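Local coordinates for hypothetical protein PH0226 (PDB 1VE3) that binds S-adenosylmethionine as a dimer and probably acts as a methyltransferase on a substrate not yet known, at residues Ile139-Glu147 / Asn192-Glu200; Thr14-Ile25 / Cys47-Leu55. One frame throughout, in Å; residues are numbered along the deposited sequence.

Contact 1 (Ile139-Glu147 / Asn192-Glu200); sequences IMYFTDLRE and NVWGKTGVE
M140 and V199 reach toward each other tip to tip, the selenomethionine CE lying 4.1 Å from V199 CG1, where the contact begins with apolar packing. F142 follows on the same side of the strand. With CG between its backbone N and carbonyl carbon (chi1 66°), the ring is turned to present one face to V199, CG1 making a CH-pi contact with it and CG2 sitting 3.7 Å from CE2, while K196 CA meets the ring edge in plane. The strand gives way at D144, the N-cap of helix 145-148, which faces G195, the N-cap of helix 196-203. The carboxylate serves both helices: OD1 caps its own by accepting from E147 N at 2.7 Å, and OD2 accepts from K196 N at 2.8 Å, an almost straight bond (176°) that arrives from well above the carboxylate plane. Exchanging D144 for an alanine would probably leave the amides of E147 and K196 without these acceptors and loosen the join between the two helix starts. Next, R146 N donates to W194 O at 3.2 Å, and V193 CG1 packs 3.8 Å from the carbonyl carbon of L145. Strand 136-143, part of the central mixed sheet, thus runs into helix 145-148 just where helix 196-203 begins, the short segments 139-143 and 196-200 running at 147° to each other. Beyond them, W194 donates through NE1 to F116 O, K196 forms a salt bridge with E212 on strand 207-215, M140 touches F125 of helix 118-131, and V193 leans on V176 of the small antiparallel sheet.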
# COMPACT_ATOMS: atom_id res chain seq x y z
N ILE A 139 12.79 -17.34 -6.66
CA ILE A 139 12.82 -16.23 -5.71
C ILE A 139 11.61 -16.25 -4.79
O ILE A 139 10.48 -16.05 -5.24
CB ILE A 139 12.86 -14.88 -6.45
CG1 ILE A 139 14.15 -14.77 -7.27
CG2 ILE A 139 12.75 -13.73 -5.45
CD1 ILE A 139 14.23 -13.53 -8.14
N MSE A 140 11.83 -16.50 -3.50
CA MSE A 140 10.71 -16.52 -2.57
C MSE A 140 10.86 -15.56 -1.39
O MSE A 140 11.96 -15.22 -0.96
CB MSE A 140 10.42 -17.97 -2.08
CG MSE A 140 11.20 -18.50 -0.88
SE MSE A 140 10.38 -20.17 -0.15
CE MSE A 140 9.36 -19.38 1.27
N TYR A 141 9.72 -15.10 -0.91
CA TYR A 141 9.68 -14.18 0.22
C TYR A 141 8.76 -14.83 1.24
O TYR A 141 7.65 -15.24 0.91
CB TYR A 141 9.11 -12.83 -0.20
CG TYR A 141 8.83 -11.92 0.97
CD1 TYR A 141 9.86 -11.23 1.62
CD2 TYR A 141 7.53 -11.75 1.44
CE1 TYR A 141 9.59 -10.41 2.72
CE2 TYR A 141 7.25 -10.93 2.53
CZ TYR A 141 8.28 -10.27 3.16
OH TYR A 141 8.00 -9.47 4.25
N PHE A 142 9.24 -14.94 2.47
CA PHE A 142 8.44 -15.55 3.51
C PHE A 142 8.74 -14.92 4.85
O PHE A 142 9.74 -14.21 5.01
CB PHE A 142 8.70 -17.07 3.59
CG PHE A 142 10.09 -17.43 4.04
CD1 PHE A 142 11.17 -17.33 3.17
CD2 PHE A 142 10.32 -17.85 5.35
CE1 PHE A 142 12.47 -17.64 3.60
CE2 PHE A 142 11.61 -18.16 5.78
CZ PHE A 142 12.68 -18.05 4.90
N THR A 143 7.88 -15.19 5.81
CA THR A 143 8.04 -14.65 7.14
C THR A 143 8.32 -15.79 8.10
O THR A 143 7.66 -16.82 8.06
CB THR A 143 6.76 -13.89 7.57
OG1 THR A 143 6.55 -12.80 6.67
CG2 THR A 143 6.89 -13.36 8.99
N ASP A 144 9.33 -15.60 8.95
CA ASP A 144 9.67 -16.61 9.94
C ASP A 144 8.59 -16.49 11.00
O ASP A 144 8.75 -15.77 12.00
CB ASP A 144 11.05 -16.32 10.54
CG ASP A 144 11.52 -17.42 11.48
OD1 ASP A 144 10.70 -17.90 12.29
OD2 ASP A 144 12.71 -17.81 11.41
N LEU A 145 7.48 -17.18 10.78
CA LEU A 145 6.46 -16.93 11.78
C LEU A 145 6.77 -17.68 13.07
O LEU A 145 6.30 -17.34 14.15
CB LEU A 145 5.11 -17.40 11.22
CG LEU A 145 3.93 -16.95 12.08
CD1 LEU A 145 4.36 -16.08 13.26
CD2 LEU A 145 2.91 -16.13 11.29
N ARG A 146 7.72 -18.61 13.09
CA ARG A 146 8.17 -19.20 14.34
C ARG A 146 8.83 -18.17 15.26
O ARG A 146 8.62 -18.19 16.47
CB ARG A 146 9.12 -20.36 14.07
CG ARG A 146 9.52 -21.14 15.31
CD ARG A 146 9.93 -22.54 14.93
NE ARG A 146 8.84 -23.23 14.24
CZ ARG A 146 8.95 -24.42 13.64
NH1 ARG A 146 10.12 -25.05 13.65
NH2 ARG A 146 7.91 -24.96 13.03
N GLU A 147 9.63 -17.28 14.69
CA GLU A 147 10.31 -16.26 15.47
C GLU A 147 9.34 -15.14 15.85
O GLU A 147 9.46 -14.53 16.91
CB GLU A 147 11.48 -15.68 14.67
CG GLU A 147 12.64 -16.63 14.45
CD GLU A 147 13.23 -17.16 15.75
OE1 GLU A 147 12.67 -18.13 16.31
OE2 GLU A 147 14.24 -16.59 16.23
N ASN A 192 0.29 -22.82 8.93
CA ASN A 192 1.42 -23.73 9.09
C ASN A 192 2.52 -22.78 9.54
O ASN A 192 2.71 -21.73 8.93
CB ASN A 192 1.81 -24.38 7.76
CG ASN A 192 0.93 -25.56 7.40
OD1 ASN A 192 0.97 -26.59 8.06
ND2 ASN A 192 0.13 -25.41 6.35
N VAL A 193 3.24 -23.14 10.60
CA VAL A 193 4.30 -22.27 11.10
C VAL A 193 5.68 -22.68 10.59
O VAL A 193 6.11 -23.81 10.77
CB VAL A 193 4.34 -22.28 12.65
CG1 VAL A 193 5.28 -21.18 13.14
CG2 VAL A 193 2.94 -22.10 13.22
N TRP A 194 6.36 -21.73 9.95
CA TRP A 194 7.70 -21.99 9.42
C TRP A 194 8.76 -21.06 10.01
O TRP A 194 8.50 -19.89 10.30
CB TRP A 194 7.72 -21.83 7.90
CG TRP A 194 7.02 -22.92 7.17
CD1 TRP A 194 5.73 -22.93 6.72
CD2 TRP A 194 7.58 -24.19 6.80
NE1 TRP A 194 5.45 -24.12 6.09
CE2 TRP A 194 6.58 -24.91 6.12
CE3 TRP A 194 8.85 -24.78 6.97
CZ2 TRP A 194 6.79 -26.20 5.62
CZ3 TRP A 194 9.06 -26.07 6.47
CH2 TRP A 194 8.03 -26.76 5.80
N GLY A 195 9.96 -21.60 10.18
CA GLY A 195 11.07 -20.82 10.68
C GLY A 195 12.09 -20.81 9.55
O GLY A 195 12.11 -21.75 8.74
N LYS A 196 12.91 -19.77 9.47
CA LYS A 196 13.91 -19.69 8.42
C LYS A 196 14.74 -20.97 8.30
O LYS A 196 15.09 -21.39 7.19
CB LYS A 196 14.84 -18.49 8.68
CG LYS A 196 15.80 -18.19 7.54
CD LYS A 196 16.67 -16.97 7.87
CE LYS A 196 17.60 -16.60 6.72
NZ LYS A 196 18.60 -17.68 6.42
N THR A 197 15.05 -21.61 9.43
CA THR A 197 15.85 -22.84 9.42
C THR A 197 15.12 -24.02 8.78
O THR A 197 15.74 -24.87 8.15
CB THR A 197 16.29 -23.26 10.84
OG1 THR A 197 17.15 -22.26 11.40
CG2 THR A 197 17.04 -24.59 10.80
N GLY A 198 13.80 -24.08 8.95
CA GLY A 198 13.04 -25.17 8.38
C GLY A 198 12.87 -25.01 6.88
O GLY A 198 12.98 -25.97 6.12
N VAL A 199 12.60 -23.78 6.45
CA VAL A 199 12.41 -23.49 5.04
C VAL A 199 13.69 -23.81 4.27
O VAL A 199 13.66 -24.52 3.27
CB VAL A 199 12.04 -22.00 4.82
CG1 VAL A 199 11.99 -21.69 3.33
CG2 VAL A 199 10.70 -21.70 5.49
N GLU A 200 14.80 -23.27 4.75
CA GLU A 200 16.09 -23.47 4.10
C GLU A 200 16.54 -24.92 4.04
O GLU A 200 17.15 -25.34 3.06
CB GLU A 200 17.16 -22.63 4.79
CG GLU A 200 17.63 -21.45 3.95
CD GLU A 200 17.90 -20.20 4.77
OE1 GLU A 200 18.69 -20.29 5.74
OE2 GLU A 200 17.32 -19.14 4.43

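Contact 2 (Thr14-Ile25 / Cys47-Leu55). With SAM (S-adenosylmethionine), chain C; SAM (S-adenosylmethionine), chain B.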
# COMPACT_ATOMS: atom_id res chain seq x y z
N THR A 14 -5.84 -9.46 -1.47
CA THR A 14 -6.93 -9.53 -2.43
C THR A 14 -7.32 -8.24 -3.12
O THR A 14 -7.96 -8.27 -4.16
CB THR A 14 -8.19 -10.13 -1.77
OG1 THR A 14 -8.52 -9.38 -0.59
CG2 THR A 14 -7.94 -11.58 -1.39
N ASP A 15 -6.91 -7.10 -2.57
CA ASP A 15 -7.24 -5.80 -3.16
C ASP A 15 -5.98 -5.09 -3.65
O ASP A 15 -5.37 -4.30 -2.92
CB ASP A 15 -7.98 -4.93 -2.14
CG ASP A 15 -8.44 -3.61 -2.73
OD1 ASP A 15 -8.09 -3.31 -3.90
OD2 ASP A 15 -9.14 -2.87 -2.02
N ILE A 16 -5.62 -5.36 -4.90
CA ILE A 16 -4.43 -4.79 -5.53
C ILE A 16 -4.30 -3.28 -5.42
O ILE A 16 -3.20 -2.75 -5.49
CB ILE A 16 -4.34 -5.20 -7.03
CG1 ILE A 16 -4.19 -6.72 -7.14
CG2 ILE A 16 -3.14 -4.53 -7.69
CD1 ILE A 16 -4.14 -7.23 -8.58
N ASN A 17 -5.41 -2.57 -5.25
CA ASN A 17 -5.34 -1.11 -5.13
C ASN A 17 -5.36 -0.59 -3.69
O ASN A 17 -5.30 0.62 -3.47
CB ASN A 17 -6.46 -0.46 -5.94
CG ASN A 17 -6.25 -0.60 -7.43
OD1 ASN A 17 -5.21 -0.22 -7.97
ND2 ASN A 17 -7.25 -1.15 -8.12
N SER A 18 -5.45 -1.49 -2.72
CA SER A 18 -5.45 -1.08 -1.32
C SER A 18 -4.05 -0.62 -0.93
O SER A 18 -3.06 -0.98 -1.58
CB SER A 18 -5.86 -2.23 -0.41
OG SER A 18 -4.86 -3.24 -0.36
N GLN A 19 -3.97 0.18 0.13
CA GLN A 19 -2.69 0.66 0.61
C GLN A 19 -1.89 -0.53 1.15
O GLN A 19 -0.66 -0.57 1.02
CB GLN A 19 -2.88 1.71 1.72
CG GLN A 19 -3.62 2.98 1.29
CD GLN A 19 -3.71 4.04 2.39
OE1 GLN A 19 -3.44 3.77 3.56
NE2 GLN A 19 -4.11 5.25 2.01
N GLU A 20 -2.58 -1.50 1.73
CA GLU A 20 -1.92 -2.69 2.28
C GLU A 20 -1.15 -3.45 1.20
O GLU A 20 0.03 -3.75 1.37
CB GLU A 20 -2.94 -3.64 2.93
CG GLU A 20 -3.52 -3.17 4.27
CD GLU A 20 -4.51 -2.03 4.13
OE1 GLU A 20 -4.94 -1.75 2.99
OE2 GLU A 20 -4.87 -1.41 5.17
N TYR A 21 -1.84 -3.74 0.10
CA TYR A 21 -1.25 -4.48 -1.02
C TYR A 21 -0.13 -3.69 -1.69
O TYR A 21 0.93 -4.25 -2.01
CB TYR A 21 -2.36 -4.80 -2.03
CG TYR A 21 -2.15 -6.05 -2.87
CD1 TYR A 21 -1.09 -6.15 -3.76
CD2 TYR A 21 -3.06 -7.10 -2.81
CE1 TYR A 21 -0.94 -7.28 -4.59
CE2 TYR A 21 -2.92 -8.23 -3.62
CZ TYR A 21 -1.86 -8.31 -4.51
OH TYR A 21 -1.74 -9.42 -5.32
N ARG A 22 -0.35 -2.39 -1.91
CA ARG A 22 0.66 -1.55 -2.56
C ARG A 22 1.93 -1.50 -1.73
O ARG A 22 3.03 -1.51 -2.28
CB ARG A 22 0.12 -0.13 -2.76
CG ARG A 22 -0.98 -0.04 -3.80
CD ARG A 22 -1.42 1.41 -4.02
NE ARG A 22 -2.30 1.52 -5.19
CZ ARG A 22 -2.74 2.67 -5.69
NH1 ARG A 22 -2.38 3.82 -5.14
NH2 ARG A 22 -3.53 2.66 -6.76
N SER A 23 1.77 -1.46 -0.41
CA SER A 23 2.89 -1.44 0.51
C SER A 23 3.79 -2.66 0.28
O SER A 23 5.01 -2.55 0.28
CB SER A 23 2.39 -1.44 1.95
OG SER A 23 3.47 -1.58 2.86
N ARG A 24 3.17 -3.82 0.11
CA ARG A 24 3.90 -5.06 -0.12
C ARG A 24 4.65 -5.01 -1.45
O ARG A 24 5.81 -5.40 -1.53
CB ARG A 24 2.93 -6.24 -0.11
CG ARG A 24 2.21 -6.44 1.23
CD ARG A 24 1.07 -7.42 1.08
NE ARG A 24 1.56 -8.68 0.55
CZ ARG A 24 1.07 -9.29 -0.53
NH1 ARG A 24 0.07 -8.76 -1.22
NH2 ARG A 24 1.62 -10.42 -0.93
N ILE A 25 3.98 -4.52 -2.48
CA ILE A 25 4.59 -4.41 -3.80
C ILE A 25 5.80 -3.48 -3.77
O ILE A 25 6.91 -3.87 -4.16
CB ILE A 25 3.58 -3.89 -4.85
CG1 ILE A 25 2.55 -4.98 -5.15
CG2 ILE A 25 4.29 -3.46 -6.12
CD1 ILE A 25 1.48 -4.58 -6.15
N CYS A 47 -0.17 -17.04 -7.10
CA CYS A 47 -0.24 -15.61 -7.44
C CYS A 47 -1.32 -14.76 -6.77
O CYS A 47 -1.26 -13.53 -6.84
CB CYS A 47 -0.37 -15.44 -8.95
SG CYS A 47 -1.86 -16.20 -9.65
N GLY A 48 -2.29 -15.39 -6.13
CA GLY A 48 -3.34 -14.62 -5.50
C GLY A 48 -4.12 -13.85 -6.56
O GLY A 48 -4.54 -14.44 -7.56
N VAL A 49 -4.29 -12.55 -6.36
CA VAL A 49 -5.02 -11.75 -7.34
C VAL A 49 -4.16 -11.20 -8.48
O VAL A 49 -4.62 -10.39 -9.29
CB VAL A 49 -5.82 -10.60 -6.63
CG1 VAL A 49 -6.91 -11.21 -5.75
CG2 VAL A 49 -4.91 -9.74 -5.80
N GLY A 50 -2.90 -11.65 -8.54
CA GLY A 50 -2.01 -11.25 -9.61
C GLY A 50 -1.24 -9.94 -9.50
O GLY A 50 -0.62 -9.50 -10.48
N GLY A 51 -1.26 -9.31 -8.33
CA GLY A 51 -0.55 -8.06 -8.17
C GLY A 51 0.91 -8.06 -8.61
O GLY A 51 1.36 -7.16 -9.32
N PHE A 52 1.68 -9.06 -8.18
CA PHE A 52 3.09 -9.09 -8.55
C PHE A 52 3.30 -9.49 -10.00
O PHE A 52 4.36 -9.26 -10.57
CB PHE A 52 3.86 -10.02 -7.60
CG PHE A 52 4.09 -9.41 -6.25
CD1 PHE A 52 5.16 -8.54 -6.04
CD2 PHE A 52 3.21 -9.65 -5.20
CE1 PHE A 52 5.33 -7.91 -4.81
CE2 PHE A 52 3.38 -9.02 -3.97
CZ PHE A 52 4.44 -8.15 -3.77
N SER A 53 2.28 -10.08 -10.61
CA SER A 53 2.37 -10.47 -12.01
C SER A 53 2.36 -9.18 -12.84
O SER A 53 3.27 -8.94 -13.63
CB SER A 53 1.20 -11.37 -12.39
OG SER A 53 1.29 -12.62 -11.74
N PHE A 54 1.34 -8.36 -12.65
CA PHE A 54 1.22 -7.10 -13.38
C PHE A 54 2.49 -6.27 -13.20
O PHE A 54 2.97 -5.65 -14.14
CB PHE A 54 -0.00 -6.32 -12.89
CG PHE A 54 -1.28 -7.10 -12.99
CD1 PHE A 54 -1.62 -7.75 -14.17
CD2 PHE A 54 -2.13 -7.21 -11.89
CE1 PHE A 54 -2.77 -8.52 -14.26
CE2 PHE A 54 -3.30 -7.98 -11.97
CZ PHE A 54 -3.62 -8.64 -13.16
N LEU A 55 3.03 -6.27 -11.99
CA LEU A 55 4.26 -5.52 -11.74
C LEU A 55 5.39 -6.00 -12.65
O LEU A 55 6.07 -5.19 -13.28
CB LEU A 55 4.69 -5.67 -10.29
CG LEU A 55 6.03 -5.02 -9.96
CD1 LEU A 55 5.92 -3.52 -10.14
CD2 LEU A 55 6.44 -5.37 -8.53
N SAM C . 1.63 -14.47 -4.03
CA SAM C . 0.38 -13.84 -3.51
C SAM C . 0.65 -12.37 -3.18
O SAM C . -0.23 -11.54 -3.44
OXT SAM C . 1.79 -12.13 -2.66
CB SAM C . -0.01 -14.56 -2.26
CG SAM C . -1.42 -14.47 -1.96
SD SAM C . -1.93 -15.34 -0.42
CE SAM C . -1.09 -14.60 0.84
C5' SAM C . -1.45 -17.06 -0.68
C4' SAM C . -2.11 -17.82 -1.95
O4' SAM C . -1.60 -19.20 -2.00
C3' SAM C . -3.61 -18.04 -1.82
O3' SAM C . -4.04 -17.12 -2.94
C2' SAM C . -3.98 -19.41 -2.25
O2' SAM C . -5.08 -19.71 -3.06
C1' SAM C . -2.57 -19.92 -2.73
N9 SAM C . -2.39 -21.36 -2.55
C8 SAM C . -2.56 -22.20 -1.44
N7 SAM C . -2.30 -23.46 -1.69
C5 SAM C . -1.94 -23.48 -3.00
C6 SAM C . -1.53 -24.53 -3.93
N6 SAM C . -1.43 -25.82 -3.57
N1 SAM C . -1.22 -24.19 -5.27
C2 SAM C . -1.31 -22.88 -5.68
N3 SAM C . -1.69 -21.83 -4.90
C4 SAM C . -1.99 -22.19 -3.56
N SAM B . -0.90 17.22 3.75
CA SAM B . 0.47 17.05 3.18
C SAM B . 0.93 18.37 2.58
O SAM B . 2.12 18.69 2.72
OXT SAM B . 0.04 19.03 1.96
CB SAM B . 0.39 16.01 2.11
CG SAM B . 1.65 15.34 1.87
SD SAM B . 1.59 14.06 0.55
CE SAM B . 1.16 14.86 -0.86
C5' SAM B . 0.35 12.88 1.11
C4' SAM B . 0.61 12.14 2.52
O4' SAM B . -0.51 11.24 2.81
C3' SAM B . 1.80 11.20 2.51
O3' SAM B . 2.69 11.98 3.46
C2' SAM B . 1.47 9.93 3.22
O2' SAM B . 2.32 9.29 4.12
C1' SAM B . 0.02 10.28 3.71
N9 SAM B . -0.85 9.10 3.79
C8 SAM B . -1.17 8.10 2.88
N7 SAM B . -2.00 7.20 3.34
C5 SAM B . -2.26 7.61 4.62
C6 SAM B . -3.09 7.09 5.71
N6 SAM B . -3.82 5.98 5.58
N1 SAM B . -3.12 7.78 6.94
C2 SAM B . -2.38 8.93 7.10
N3 SAM B . -1.58 9.49 6.16
C4 SAM B . -1.55 8.79 4.92
O HOH W 1 -2.64 -11.62 -4.35
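Two hydrogen bonds hold Y21 OH: it accepts from G51 N at 3.1 Å, on a bent path (135°), and hydrogen-bonds a water 2.6 Å away. That water also accepts from V49 N and donates to the carboxylate O of S-adenosylmethionine, tying ring, loop and ligand together. V49 CG2 presses alongside the ring, 3.3 Å from Y21 CE2, and I16 CG1 slides past the same methyl. R24 NH1 lies over the centre of the Y21 ring, I16 CA over the opposite face. Its chain bent at chi3 (56°), R24 brings NH2 to the ligand's OXT, a hydrogen bond modelled so short that its length is doubtful; D111 shares this nitrogen in a salt bridge. Residues 47-50, a type II' turn, form the glycine-rich loop of the Rossmann-like methyltransferase fold, leading through G50 at the N-cap into helix 51-58. G48 has positive phi, and a CB there would collide with the ligand's CG; at G51 one would strike Y21 CE1. Farther along, I25 CG1 packs over one face of F52, 4.2 Å from the ring centroid, and I25 CG2 meets L55 CD2 at 3.8 Å. At the start of helix 19-34, Q19 OE1 accepts from N6 of the other S-adenosylmethionine, held by the second subunit, whose R95 forms a salt bridge with E20.

In the fold
Centres about 21 Å apart on opposite sides of the chain's centre, the two contacts come no closer than about 6 Å between nearest atoms. They follow in series: contact 2 closes before contact 1 opens. The central mixed sheet relates them. Helix 51-58 of contact 2 follows its strand 41-45, whereas contact 1 starts on strand 136-143, with strand 104-110 in between. R24 and F52 of contact 2 touch I110 on that strand, and Y141 of contact 1 pairs through its backbone with F109. Contact 2 thus closes over the cofactor and reaches the second subunit, while contact 1, untouched by the other chain, joins the sheet to the small antiparallel sheet and helix 196-203.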